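Local atomic coordinates of transcriptional regulator (Thermus thermophilus, PDB entry 2H0A), a protein that probably acts as a CcpA-like transcriptional repressor whose periplasmic-binding-protein-like core would sense a small effector molecule. Residues T11-R16 with Q231-M236; S93-N98 with P255-F260; L109-G114 with G271-A276. One frame throughout, in Å; residues are numbered along the deposited sequence.

Contact 1: T11-R16 with Q231-M236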
loop_
_atom_site.group_PDB
_atom_site.type_symbol
_atom_site.label_atom_id
_atom_site.label_comp_id
_atom_site.label_asym_id
_atom_site.label_seq_id
_atom_site.Cartn_x
_atom_site.Cartn_y
_atom_site.Cartn_z
ATOM N N THR A 11 0.127 8.276 0.206
ATOM C CA THR A 11 -0.693 8.209 1.410
ATOM C C THR A 11 -1.319 9.583 1.607
ATOM O O THR A 11 -0.972 10.524 0.899
ATOM C CB THR A 11 0.164 7.877 2.632
ATOM O OG1 THR A 11 1.308 8.740 2.658
ATOM C CG2 THR A 11 0.629 6.435 2.576
ATOM N N GLU A 12 -2.238 9.707 2.557
ATOM C CA GLU A 12 -2.885 10.992 2.798
ATOM C C GLU A 12 -1.869 12.041 3.259
ATOM O O GLU A 12 -2.068 13.239 3.072
ATOM C CB GLU A 12 -3.990 10.837 3.846
ATOM C CG GLU A 12 -4.614 12.148 4.294
ATOM C CD GLU A 12 -5.473 12.799 3.224
ATOM O OE1 GLU A 12 -5.166 12.628 2.025
ATOM O OE2 GLU A 12 -6.449 13.495 3.584
ATOM N N PHE A 13 -0.772 11.574 3.850
ATOM C CA PHE A 13 0.275 12.454 4.351
ATOM C C PHE A 13 0.945 13.197 3.213
ATOM O O PHE A 13 1.379 14.342 3.368
ATOM C CB PHE A 13 1.319 11.641 5.117
ATOM C CG PHE A 13 2.480 12.458 5.630
ATOM C CD1 PHE A 13 2.338 13.282 6.738
ATOM C CD2 PHE A 13 3.726 12.390 5.005
ATOM C CE1 PHE A 13 3.420 14.021 7.219
ATOM C CE2 PHE A 13 4.809 13.127 5.486
ATOM C CZ PHE A 13 4.653 13.942 6.591
ATOM N N TYR A 14 1.037 12.546 2.063
ATOM C CA TYR A 14 1.664 13.176 0.922
ATOM C C TYR A 14 0.659 14.011 0.162
ATOM O O TYR A 14 1.027 14.983 -0.491
ATOM C CB TYR A 14 2.320 12.116 0.041
ATOM C CG TYR A 14 3.427 11.426 0.791
ATOM C CD1 TYR A 14 4.635 12.082 1.041
ATOM C CD2 TYR A 14 3.217 10.185 1.388
ATOM C CE1 TYR A 14 5.596 11.528 1.879
ATOM C CE2 TYR A 14 4.169 9.619 2.230
ATOM C CZ TYR A 14 5.356 10.299 2.476
ATOM O OH TYR A 14 6.273 9.762 3.354
ATOM N N ARG A 15 -0.617 13.661 0.254
ATOM C CA ARG A 15 -1.607 14.460 -0.446
ATOM C C ARG A 15 -1.603 15.827 0.218
ATOM O O ARG A 15 -1.505 16.852 -0.457
ATOM C CB ARG A 15 -3.010 13.852 -0.349
ATOM C CG ARG A 15 -4.038 14.628 -1.168
ATOM C CD ARG A 15 -5.481 14.279 -0.825
ATOM N NE ARG A 15 -5.880 14.767 0.493
ATOM C CZ ARG A 15 -5.921 16.050 0.841
ATOM N NH1 ARG A 15 -5.590 16.994 -0.029
ATOM N NH2 ARG A 15 -6.286 16.390 2.066
ATOM N N ARG A 16 -1.691 15.831 1.547
ATOM C CA ARG A 16 -1.704 17.073 2.322
ATOM C C ARG A 16 -0.414 17.859 2.169
ATOM O O ARG A 16 -0.430 19.086 2.164
ATOM C CB ARG A 16 -1.917 16.779 3.805
ATOM C CG ARG A 16 -3.190 16.023 4.123
ATOM C CD ARG A 16 -3.172 15.580 5.574
ATOM N NE ARG A 16 -3.106 16.722 6.478
ATOM C CZ ARG A 16 -2.826 16.643 7.775
ATOM N NH1 ARG A 16 -2.583 15.465 8.334
ATOM N NH2 ARG A 16 -2.783 17.746 8.507
ATOM N N GLN A 231 -0.504 16.717 13.031
ATOM C CA GLN A 231 0.666 17.264 12.360
ATOM C C GLN A 231 0.191 18.337 11.377
ATOM O O GLN A 231 -0.828 18.163 10.721
ATOM C CB GLN A 231 1.381 16.206 11.535
ATOM C CG GLN A 231 2.012 15.066 12.277
ATOM C CD GLN A 231 2.902 14.251 11.351
ATOM O OE1 GLN A 231 3.963 14.716 10.927
ATOM N NE2 GLN A 231 2.464 13.041 11.014
ATOM N N PRO A 232 0.922 19.465 11.276
ATOM C CA PRO A 232 0.567 20.560 10.357
ATOM C C PRO A 232 1.242 20.291 9.020
ATOM O O PRO A 232 2.090 21.063 8.573
ATOM C CB PRO A 232 1.147 21.780 11.056
ATOM C CG PRO A 232 2.421 21.208 11.677
ATOM C CD PRO A 232 1.966 19.889 12.235
ATOM N N VAL A 233 0.856 19.185 8.395
ATOM C CA VAL A 233 1.442 18.729 7.133
ATOM C C VAL A 233 1.401 19.707 5.959
ATOM O O VAL A 233 2.378 19.838 5.231
ATOM C CB VAL A 233 0.816 17.380 6.712
ATOM C CG1 VAL A 233 1.581 16.785 5.556
ATOM C CG2 VAL A 233 0.826 16.421 7.890
ATOM N N GLU A 234 0.284 20.392 5.770
ATOM C CA GLU A 234 0.192 21.358 4.684
ATOM C C GLU A 234 1.177 22.490 4.945
ATOM O O GLU A 234 1.966 22.852 4.067
ATOM C CB GLU A 234 -1.231 21.914 4.570
ATOM C CG GLU A 234 -2.286 20.849 4.331
ATOM C CD GLU A 234 -2.754 20.182 5.613
ATOM O OE1 GLU A 234 -1.912 19.931 6.502
ATOM O OE2 GLU A 234 -3.967 19.896 5.731
ATOM N N ALA A 235 1.137 23.033 6.161
ATOM C CA ALA A 235 2.035 24.126 6.552
ATOM C C ALA A 235 3.493 23.698 6.383
ATOM O O ALA A 235 4.360 24.516 6.053
ATOM C CB ALA A 235 1.764 24.534 8.004
ATOM N N MET A 236 3.758 22.411 6.619
ATOM C CA MET A 236 5.104 21.867 6.473
ATOM C C MET A 236 5.501 21.897 4.997
ATOM O O MET A 236 6.640 22.205 4.665
ATOM C CB MET A 236 5.166 20.431 7.015
ATOM C CG MET A 236 5.058 20.321 8.540
ATOM S SD MET A 236 5.047 18.617 9.161
ATOM C CE MET A 236 6.650 18.130 8.639
#
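Q231 meets the helix 12-25 with both its backbone and its side chain. Its carbonyl O accepts NH2 of R16 at 3.0 Å; NH2 lies almost in line with the carbonyl bond, while the oxygen stands tilted from the guanidinium plane. Its amide end, at OE1, comes 3.8 Å from CE1 of F13. P232 follows as the N-cap of the helix 233-248, and V233 in its first turn is wedged between two side chains. CG2 of V233 stands 3.6 Å from CE1 of F13 and also covers one face of the R16 guanidinium, while CG1 touches the carbonyl O of F13. F13 reaches the valine because its ring swings anti to the backbone N (chi1 178°). Two helices thus meet by their N-terminal turns in one lobe of the two-lobed periplasmic-binding-protein-like fold, next to the crossing between lobes; in LacI-family relatives small effectors bind between the lobes. E234 closes the contact. Its chain bends at chi2 (84°) and brings OE1 of E234 to 3.1 Å from NH2 of R16, a salt bridge made on the syn side of the carboxylate, with the two flat groups 81° apart. OE2 of E234 adds a weak bond from NE of R16 at 3.4 Å. The other terminal nitrogen of R16, NH1, turns to D216 O and H218 ND1, joining this helix start to the opposite lobe.

Contact 2: S93-N98 with P255-F260; sequences SVYLDN and PREVRF
OD2 of D97 takes two hydrogen bonds from R259, 3.0 Å from NE and 2.8 Å from NH2, in a side-on salt bridge. Both nitrogens hold the acceptor close to the guanidinium plane, and NE meets the anti lone pair of OD2; the carboxylate is turned 80° from the guanidinium. The other oxygen, OD1, caps L100 N at the start of the helix 99-109, while NH2 of R259 has a second partner in E261. This pair sits at the end of two neighbouring parallel strands, 93-96 and 257-260, from the central sheet of the N-terminal lobe of the periplasmic-binding-protein-like fold; beyond them both segments run on toward the second lobe. Backbone bonds join the strands from S93 N to R256 O, then V258 N to S93 O, Y95 N to V258 O, F260 N to Y95 O and, past the strand end, D97 N to F260 O at 3.0 Å. On the face carrying V94 and F260, CD1 of L96 packs 3.8 Å from CB of F260, and helix 233-248 covers this side through M236 and A240. The other face carries Y95, whose ring, set between its own backbone N and carbonyl carbon (chi1 60°), lies across the neighbouring strand. R259 lies over one face of the ring with CA and has CB near CZ and CE2, CG of E257 meets the ring edge, in plane, at CE1, and OH of Y95 gives a weak bond of 3.0 Å to OE2 of E257.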
loop_
_atom_site.group_PDB
_atom_site.type_symbol
_atom_site.label_atom_id
_atom_site.label_comp_id
_atom_site.label_asym_id
_atom_site.label_seq_id
_atom_site.Cartn_x
_atom_site.Cartn_y
_atom_site.Cartn_z
ATOM N N SER A 93 15.905 22.161 5.678
ATOM C CA SER A 93 15.006 21.101 6.076
ATOM C C SER A 93 13.879 21.536 6.990
ATOM O O SER A 93 14.099 22.223 7.988
ATOM C CB SER A 93 15.796 20.005 6.786
ATOM O OG SER A 93 16.987 19.692 6.087
ATOM N N VAL A 94 12.665 21.136 6.642
ATOM C CA VAL A 94 11.519 21.416 7.483
ATOM C C VAL A 94 11.198 20.028 8.047
ATOM O O VAL A 94 11.349 19.020 7.357
ATOM C CB VAL A 94 10.338 22.025 6.666
ATOM C CG1 VAL A 94 10.773 22.261 5.248
ATOM C CG2 VAL A 94 9.100 21.142 6.742
ATOM N N TYR A 95 10.808 19.962 9.311
ATOM C CA TYR A 95 10.508 18.675 9.929
ATOM C C TYR A 95 9.678 18.871 11.182
ATOM O O TYR A 95 9.555 19.983 11.682
ATOM C CB TYR A 95 11.799 17.944 10.299
ATOM C CG TYR A 95 12.645 18.715 11.280
ATOM C CD1 TYR A 95 13.435 19.788 10.853
ATOM C CD2 TYR A 95 12.615 18.414 12.641
ATOM C CE1 TYR A 95 14.171 20.541 11.760
ATOM C CE2 TYR A 95 13.345 19.168 13.558
ATOM C CZ TYR A 95 14.122 20.231 13.111
ATOM O OH TYR A 95 14.824 21.003 14.010
ATOM N N LEU A 96 9.122 17.772 11.684
ATOM C CA LEU A 96 8.292 17.799 12.878
ATOM C C LEU A 96 8.999 17.186 14.074
ATOM O O LEU A 96 9.819 16.288 13.922
ATOM C CB LEU A 96 7.005 17.014 12.637
ATOM C CG LEU A 96 5.965 17.193 13.742
ATOM C CD1 LEU A 96 4.995 18.266 13.302
ATOM C CD2 LEU A 96 5.233 15.902 14.012
ATOM N N ASP A 97 8.674 17.672 15.266
ATOM C CA ASP A 97 9.251 17.124 16.491
ATOM C C ASP A 97 8.377 15.923 16.867
ATOM O O ASP A 97 7.460 16.040 17.684
ATOM C CB ASP A 97 9.208 18.156 17.621
ATOM C CG ASP A 97 9.987 17.712 18.850
ATOM O OD1 ASP A 97 9.873 16.537 19.257
ATOM O OD2 ASP A 97 10.712 18.547 19.421
ATOM N N ASN A 98 8.657 14.774 16.259
ATOM C CA ASN A 98 7.892 13.560 16.523
ATOM C C ASN A 98 8.047 12.986 17.920
ATOM O O ASN A 98 7.145 12.307 18.399
ATOM C CB ASN A 98 8.241 12.488 15.491
ATOM C CG ASN A 98 7.421 12.617 14.222
ATOM O OD1 ASN A 98 6.243 12.247 14.187
ATOM N ND2 ASN A 98 8.034 13.159 13.175
ATOM N N PRO A 255 22.795 25.908 5.119
ATOM C CA PRO A 255 21.575 25.102 5.222
ATOM C C PRO A 255 20.698 25.531 6.395
ATOM O O PRO A 255 21.120 25.485 7.551
ATOM C CB PRO A 255 22.119 23.690 5.403
ATOM C CG PRO A 255 23.357 23.723 4.576
ATOM C CD PRO A 255 23.979 25.047 4.953
ATOM N N ARG A 256 19.474 25.943 6.097
ATOM C CA ARG A 256 18.556 26.366 7.142
ATOM C C ARG A 256 17.769 25.191 7.699
ATOM O O ARG A 256 17.890 24.062 7.224
ATOM C CB ARG A 256 17.605 27.429 6.609
ATOM C CG ARG A 256 18.306 28.697 6.201
ATOM C CD ARG A 256 17.368 29.579 5.421
ATOM N NE ARG A 256 16.918 28.925 4.198
ATOM C CZ ARG A 256 16.035 29.452 3.357
ATOM N NH1 ARG A 256 15.505 30.640 3.609
ATOM N NH2 ARG A 256 15.680 28.792 2.262
ATOM N N GLU A 257 16.950 25.467 8.703
ATOM C CA GLU A 257 16.177 24.428 9.354
ATOM C C GLU A 257 14.917 25.005 10.004
ATOM O O GLU A 257 14.953 26.089 10.586
ATOM C CB GLU A 257 17.085 23.763 10.388
ATOM C CG GLU A 257 16.430 22.774 11.304
ATOM C CD GLU A 257 17.399 22.219 12.336
ATOM O OE1 GLU A 257 18.284 21.415 11.963
ATOM O OE2 GLU A 257 17.279 22.596 13.522
ATOM N N VAL A 258 13.800 24.291 9.874
ATOM C CA VAL A 258 12.526 24.719 10.459
ATOM C C VAL A 258 11.797 23.528 11.080
ATOM O O VAL A 258 11.491 22.544 10.406
ATOM C CB VAL A 258 11.606 25.398 9.410
ATOM C CG1 VAL A 258 10.225 25.634 9.999
ATOM C CG2 VAL A 258 12.200 26.732 8.989
ATOM N N ARG A 259 11.521 23.640 12.374
ATOM C CA ARG A 259 10.870 22.590 13.141
ATOM C C ARG A 259 9.432 22.914 13.544
ATOM O O ARG A 259 9.148 23.969 14.123
ATOM C CB ARG A 259 11.724 22.296 14.381
ATOM C CG ARG A 259 11.030 21.616 15.540
ATOM C CD ARG A 259 11.992 21.524 16.726
ATOM N NE ARG A 259 11.337 21.064 17.947
ATOM C CZ ARG A 259 10.514 21.801 18.688
ATOM N NH1 ARG A 259 10.242 23.057 18.346
ATOM N NH2 ARG A 259 9.933 21.266 19.754
ATOM N N PHE A 260 8.525 21.997 13.227
ATOM C CA PHE A 260 7.120 22.163 13.559
ATOM C C PHE A 260 6.784 21.330 14.791
ATOM O O PHE A 260 7.534 20.429 15.153
ATOM C CB PHE A 260 6.244 21.738 12.373
ATOM C CG PHE A 260 6.198 22.747 11.257
ATOM C CD1 PHE A 260 7.324 23.007 10.481
ATOM C CD2 PHE A 260 5.024 23.449 10.987
ATOM C CE1 PHE A 260 7.282 23.947 9.450
ATOM C CE2 PHE A 260 4.971 24.396 9.953
ATOM C CZ PHE A 260 6.099 24.643 9.186
#

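Contact 3: L109-G114 with G271-A276; sequences LARFPG and GTPPAA
A type I beta turn, L109 to F112, ends the helix 99-109 and receives the C-terminal tail of the chain on the outside of the second lobe. The turn is closed by the bond from F112 N to L109 O, and residues 271-274 run nearly at right angles to 111-113. P273 is the residue that both R111 and F112 touch. Its CA sits over one face of the F112 ring, 3.7 Å from the ring centroid and 25° off the normal, a CH-pi contact, and its CD lies 3.7 Å from CZ of the same ring. F112 is also held by an edge-to-face stack with Y108 and lies against N183 and R211 of the strands behind it. R111 runs alongside the proline, and its bend at chi3 (59°) lays the guanidinium over the pyrrolidine, with CG of P273 meeting one flat face 3.3 Å from NH2. The peptide bond between P273 and P274 is cis. Between the two backbones, water 1 donates to R111 O at 3.0 Å and to P274 O at 2.7 Å. Since neither proline nitrogen carries a hydrogen, the tail at P273 and P274 has no backbone donor to offer the turn; its grip there consists of ring packing and a guanidinium face, with a single water linking two carbonyl oxygens that could not bond each other.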
loop_
_atom_site.group_PDB
_atom_site.type_symbol
_atom_site.label_atom_id
_atom_site.label_comp_id
_atom_site.label_asym_id
_atom_site.label_seq_id
_atom_site.Cartn_x
_atom_site.Cartn_y
_atom_site.Cartn_z
ATOM N N LEU A 109 -2.704 9.754 27.483
ATOM C CA LEU A 109 -3.313 8.452 27.728
ATOM C C LEU A 109 -3.091 8.027 29.168
ATOM O O LEU A 109 -3.889 7.286 29.742
ATOM C CB LEU A 109 -2.711 7.418 26.784
ATOM C CG LEU A 109 -3.599 6.874 25.666
ATOM C CD1 LEU A 109 -4.514 7.951 25.141
ATOM C CD2 LEU A 109 -2.713 6.315 24.564
ATOM N N ALA A 110 -1.998 8.514 29.744
ATOM C CA ALA A 110 -1.650 8.221 31.122
ATOM C C ALA A 110 -2.693 8.759 32.099
ATOM O O ALA A 110 -2.570 8.579 33.302
ATOM C CB ALA A 110 -0.301 8.825 31.434
ATOM N N ARG A 111 -3.726 9.409 31.588
ATOM C CA ARG A 111 -4.740 9.979 32.460
ATOM C C ARG A 111 -6.024 9.166 32.451
ATOM O O ARG A 111 -7.046 9.612 32.972
ATOM C CB ARG A 111 -5.036 11.411 32.019
ATOM C CG ARG A 111 -3.792 12.265 31.795
ATOM C CD ARG A 111 -4.157 13.611 31.203
ATOM N NE ARG A 111 -5.073 14.323 32.084
ATOM C CZ ARG A 111 -5.880 15.304 31.698
ATOM N NH1 ARG A 111 -5.888 15.700 30.433
ATOM N NH2 ARG A 111 -6.687 15.878 32.581
ATOM N N PHE A 112 -5.966 7.970 31.871
ATOM C CA PHE A 112 -7.141 7.106 31.775
ATOM C C PHE A 112 -6.996 5.728 32.414
ATOM O O PHE A 112 -5.898 5.195 32.547
ATOM C CB PHE A 112 -7.533 6.898 30.307
ATOM C CG PHE A 112 -7.814 8.164 29.565
ATOM C CD1 PHE A 112 -6.776 9.016 29.193
ATOM C CD2 PHE A 112 -9.118 8.507 29.236
ATOM C CE1 PHE A 112 -7.036 10.194 28.500
ATOM C CE2 PHE A 112 -9.394 9.675 28.545
ATOM C CZ PHE A 112 -8.348 10.526 28.173
ATOM N N PRO A 113 -8.124 5.135 32.819
ATOM C CA PRO A 113 -8.175 3.809 33.443
ATOM C C PRO A 113 -7.892 2.704 32.409
ATOM O O PRO A 113 -8.059 2.914 31.203
ATOM C CB PRO A 113 -9.607 3.733 33.972
ATOM C CG PRO A 113 -9.961 5.167 34.209
ATOM C CD PRO A 113 -9.401 5.847 33.005
ATOM N N GLY A 114 -7.467 1.534 32.880
ATOM C CA GLY A 114 -7.187 0.434 31.976
ATOM C C GLY A 114 -5.803 0.512 31.360
ATOM O O GLY A 114 -5.288 1.612 31.153
ATOM N N GLY A 271 -12.591 10.934 24.603
ATOM C CA GLY A 271 -13.370 11.525 25.676
ATOM C C GLY A 271 -12.578 12.312 26.709
ATOM O O GLY A 271 -11.516 12.868 26.413
ATOM N N THR A 272 -13.108 12.360 27.931
ATOM C CA THR A 272 -12.478 13.072 29.046
ATOM C C THR A 272 -11.818 12.105 30.018
ATOM O O THR A 272 -12.434 11.120 30.430
ATOM C CB THR A 272 -13.506 13.895 29.812
ATOM O OG1 THR A 272 -14.117 14.837 28.920
ATOM C CG2 THR A 272 -12.845 14.638 30.956
ATOM N N PRO A 273 -10.556 12.387 30.407
ATOM C CA PRO A 273 -9.739 11.587 31.325
ATOM C C PRO A 273 -10.473 10.697 32.348
ATOM O O PRO A 273 -10.372 9.472 32.291
ATOM C CB PRO A 273 -8.817 12.624 31.982
ATOM C CG PRO A 273 -8.881 13.862 31.050
ATOM C CD PRO A 273 -9.771 13.517 29.890
ATOM N N PRO A 274 -11.205 11.288 33.309
ATOM C CA PRO A 274 -11.454 12.697 33.609
ATOM C C PRO A 274 -10.755 13.053 34.916
ATOM O O PRO A 274 -9.565 12.818 35.085
ATOM C CB PRO A 274 -12.966 12.719 33.761
ATOM C CG PRO A 274 -13.130 11.498 34.644
ATOM C CD PRO A 274 -12.233 10.460 33.970
ATOM N N ALA A 275 -11.530 13.558 35.864
ATOM C CA ALA A 275 -10.986 13.938 37.159
ATOM C C ALA A 275 -11.266 12.849 38.204
ATOM O O ALA A 275 -12.300 12.170 38.153
ATOM N N ALA A 276 -10.321 12.675 39.133
ATOM C CA ALA A 276 -10.413 11.673 40.203
ATOM C C ALA A 276 -11.534 11.976 41.190
ATOM O O ALA A 276 -12.245 12.983 40.997
ATOM C CB ALA A 276 -9.076 11.576 40.952
ATOM O OXT ALA A 276 -11.707 11.198 42.151
HETATM O O HOH W 1 -6.963 12.198 34.495
#

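How the contacts relate
Contacts 1 and 2 belong to the same lobe and touch: P232, A235 and M236 lie against V94, L96 and F260, so the helix 233-248 packs on one face of the sheet, over strands 93-96 and 257-260. Contact 1 is the buried one, with a salt bridge and a carbonyl bond set around a valine. Contact 2 is partly buried, a regular parallel strand pairing whose E257 and R259 side chains are exposed. Contact 3 stands apart in the other lobe, its nearest atoms about 15 Å from contact 1 and 13 Å from contact 2. There loop meets tail near the surface, through proline packing and a water rather than direct polar bonds.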